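PDB 3LAX: phenylacetate-coenzyme A ligase from Bacteroides vulgatus, which belongs to the AMP-binding enzyme superfamily and is represented here by its small C-terminal domain. Local coordinates for residues L66-E69 with I70-L74. Numbering follows the deposited sequence.
Sequences LTRE and ITRQL
With CG of Glu69 trans to the backbone N (chi1 177°) and the chain bent at chi2 (63°), the carboxylate is carried along the helix to Arg72 and Gln73, three and four residues on. Its two oxygens divide the work. Glu69 OE1 forms a salt bridge with Arg72, lying 2.8 Å from Arg72 NH2 at the edge of the guanidinium; the accompanying N-H bonds from NE and NH2 are bent and weak, and the two flat groups are turned 45° apart. OE2 accepts a nearly straight bond from Gln73, with Glu69 OE2 to Gln73 NE2 at 2.8 Å; the donor comes from the anti side, somewhat out of the carboxylate plane, while OE2 lies in the amide plane of Gln73. Arg72 is modelled in two conformers, and its salt bridge is described for one of them; in that conformer the bend at chi3 lays one face of the guanidinium over CG of Arg68.

On another side of the helix, Thr71 OG1 donates to Thr67 O at 2.8 Å. The same carbonyl oxygen accepts the backbone bond from Thr71 N, and the two donors arrive from opposite faces of its plane. Thr67 OG1 is likewise hydrogen-bonded to a carbonyl oxygen one turn earlier, that of Leu63.

On the buried side of the helix, CD1 of Leu66 meets CD1 of Ile70 at 3.7 Å, forming an apolar strip one helical turn long. Helix 60-78 is the crossover of the beta-alpha-beta unit between strands 43-52 and 83-87: Leu66 rests on Leu86, Ile70 on Val84 and Phe26, while Ile70 and Leu74 also pack against helix 16-24.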
ATOM      1  N   LEU A  66      -5.600  12.671  -3.251  1.00 17.09           N
ATOM      2  CA  LEU A  66      -5.760  11.247  -3.523  1.00 16.34           C
ATOM      3  C   LEU A  66      -4.989  10.428  -2.489  1.00 15.45           C
ATOM      4  O   LEU A  66      -5.519   9.464  -1.930  1.00 16.67           O
ATOM      5  CB  LEU A  66      -5.270  10.933  -4.944  1.00 16.25           C
ATOM      6  CG  LEU A  66      -5.214   9.474  -5.387  1.00 17.53           C
ATOM      7  CD1 LEU A  66      -6.587   8.795  -5.279  1.00 19.26           C
ATOM      8  CD2 LEU A  66      -4.646   9.368  -6.801  1.00 18.77           C
ATOM      9  N   THR A  67      -3.748  10.815  -2.224  1.00 15.56           N
ATOM     10  CA  THR A  67      -2.914  10.109  -1.257  1.00 15.45           C
ATOM     11  C   THR A  67      -3.586  10.128   0.117  1.00 15.20           C
ATOM     12  O   THR A  67      -3.644   9.105   0.810  1.00 15.78           O
ATOM     13  CB  THR A  67      -1.509  10.744  -1.178  1.00 16.34           C
ATOM     14  OG1 THR A  67      -0.867  10.638  -2.454  1.00 16.50           O
ATOM     15  CG2 THR A  67      -0.648  10.015  -0.144  1.00 17.90           C
ATOM     16  N   ARG A  68      -4.114  11.287   0.505  1.00 16.12           N
ATOM     17  CA  ARG A  68      -4.801  11.460   1.789  1.00 17.02           C
ATOM     18  C   ARG A  68      -6.027  10.557   1.881  1.00 16.05           C
ATOM     19  O   ARG A  68      -6.245   9.885   2.898  1.00 17.22           O
ATOM     20  CB  ARG A  68      -5.206  12.927   1.945  1.00 19.77           C
ATOM     21  CG  ARG A  68      -6.096  13.274   3.134  1.00 23.05           C
ATOM     22  CD  ARG A  68      -6.739  14.659   2.870  1.00 27.05           C
ATOM     23  NE  ARG A  68      -7.359  15.260   4.050  1.00 32.62           N
ATOM     24  CZ  ARG A  68      -8.103  16.364   4.036  1.00 37.89           C
ATOM     25  NH1 ARG A  68      -8.347  16.999   2.895  1.00 42.80           N
ATOM     26  NH2 ARG A  68      -8.610  16.834   5.167  1.00 40.35           N
ATOM     27  N   GLU A  69      -6.832  10.523   0.828  1.00 15.73           N
ATOM     28  CA  GLU A  69      -8.051   9.718   0.849  1.00 16.92           C
ATOM     29  C   GLU A  69      -7.740   8.224   0.930  1.00 15.07           C
ATOM     30  O   GLU A  69      -8.398   7.481   1.668  1.00 15.96           O
ATOM     31  CB  GLU A  69      -8.917  10.025  -0.376  1.00 17.22           C
ATOM     32  CG  GLU A  69     -10.176   9.162  -0.473  1.00 19.66           C
ATOM     33  CD  GLU A  69     -11.157   9.353   0.686  1.00 21.98           C
ATOM     34  OE1 GLU A  69     -11.010  10.289   1.506  1.00 23.39           O
ATOM     35  OE2 GLU A  69     -12.104   8.554   0.760  1.00 22.91           O
ATOM     36  N   ILE A  70      -6.735   7.772   0.195  1.00 15.61           N
ATOM     37  CA  ILE A  70      -6.326   6.366   0.267  1.00 15.08           C
ATOM     38  C   ILE A  70      -5.856   6.029   1.683  1.00 14.81           C
ATOM     39  O   ILE A  70      -6.223   4.988   2.254  1.00 14.63           O
ATOM     40  CB  ILE A  70      -5.204   6.045  -0.757  1.00 14.70           C
ATOM     41  CG1 ILE A  70      -5.728   6.208  -2.190  1.00 15.36           C
ATOM     42  CG2 ILE A  70      -4.661   4.629  -0.536  1.00 16.90           C
ATOM     43  CD1 ILE A  70      -4.640   6.422  -3.249  1.00 17.11           C
ATOM     44  N   THR A  71      -5.040   6.908   2.257  1.00 15.23           N
ATOM     45  CA  THR A  71      -4.514   6.690   3.604  1.00 14.83           C
ATOM     46  C   THR A  71      -5.654   6.557   4.620  1.00 15.20           C
ATOM     47  O   THR A  71      -5.659   5.650   5.461  1.00 16.23           O
ATOM     48  CB  THR A  71      -3.559   7.821   4.019  1.00 15.28           C
ATOM     49  OG1 THR A  71      -2.505   7.917   3.053  1.00 15.72           O
ATOM     50  CG2 THR A  71      -2.940   7.546   5.387  1.00 17.40           C
ATOM     51  N   ARG A  72      -6.622   7.457   4.527  1.00 15.53           N
ATOM     52  CA  ARG A  72      -7.787   7.469   5.406  0.50 17.07           C
ATOM     53  C   ARG A  72      -8.565   6.158   5.300  1.00 15.01           C
ATOM     54  O   ARG A  72      -8.889   5.518   6.302  1.00 15.40           O
ATOM     55  CB  ARG A  72      -8.679   8.642   4.984  0.50 20.90           C
ATOM     56  CG  ARG A  72      -9.733   9.092   5.973  0.50 25.48           C
ATOM     57  CD  ARG A  72     -10.118  10.550   5.678  0.50 27.99           C
ATOM     58  NE  ARG A  72      -9.888  10.913   4.278  0.50 28.65           N
ATOM     59  CZ  ARG A  72      -9.632  12.149   3.855  0.50 27.78           C
ATOM     60  NH1 ARG A  72      -9.569  13.141   4.730  0.50 29.18           N
ATOM     61  NH2 ARG A  72      -9.437  12.396   2.557  0.50 23.90           N
ATOM     62  N   GLN A  73      -8.874   5.757   4.070  1.00 14.59           N
ATOM     63  CA  GLN A  73      -9.646   4.534   3.859  1.00 15.72           C
ATOM     64  C   GLN A  73      -8.894   3.305   4.344  1.00 14.55           C
ATOM     65  O   GLN A  73      -9.496   2.400   4.944  1.00 15.11           O
ATOM     66  CB  GLN A  73     -10.036   4.360   2.395  1.00 15.75           C
ATOM     67  CG  GLN A  73     -11.138   5.317   1.948  1.00 18.19           C
ATOM     68  CD  GLN A  73     -11.699   4.932   0.602  1.00 20.97           C
ATOM     69  OE1 GLN A  73     -11.691   3.759   0.229  1.00 23.29           O
ATOM     70  NE2 GLN A  73     -12.171   5.918  -0.149  1.00 22.52           N
ATOM     71  N   LEU A  74      -7.587   3.248   4.093  1.00 13.89           N
ATOM     72  CA  LEU A  74      -6.798   2.097   4.555  1.00 13.33           C
ATOM     73  C   LEU A  74      -6.757   2.044   6.083  1.00 14.49           C
ATOM     74  O   LEU A  74      -6.941   0.975   6.678  1.00 15.00           O
ATOM     75  CB  LEU A  74      -5.374   2.105   3.979  1.00 15.35           C
ATOM     76  CG  LEU A  74      -5.307   1.894   2.466  1.00 13.45           C
ATOM     77  CD1 LEU A  74      -3.875   1.959   1.983  1.00 14.91           C
ATOM     78  CD2 LEU A  74      -5.929   0.544   2.108  1.00 15.67           C
TER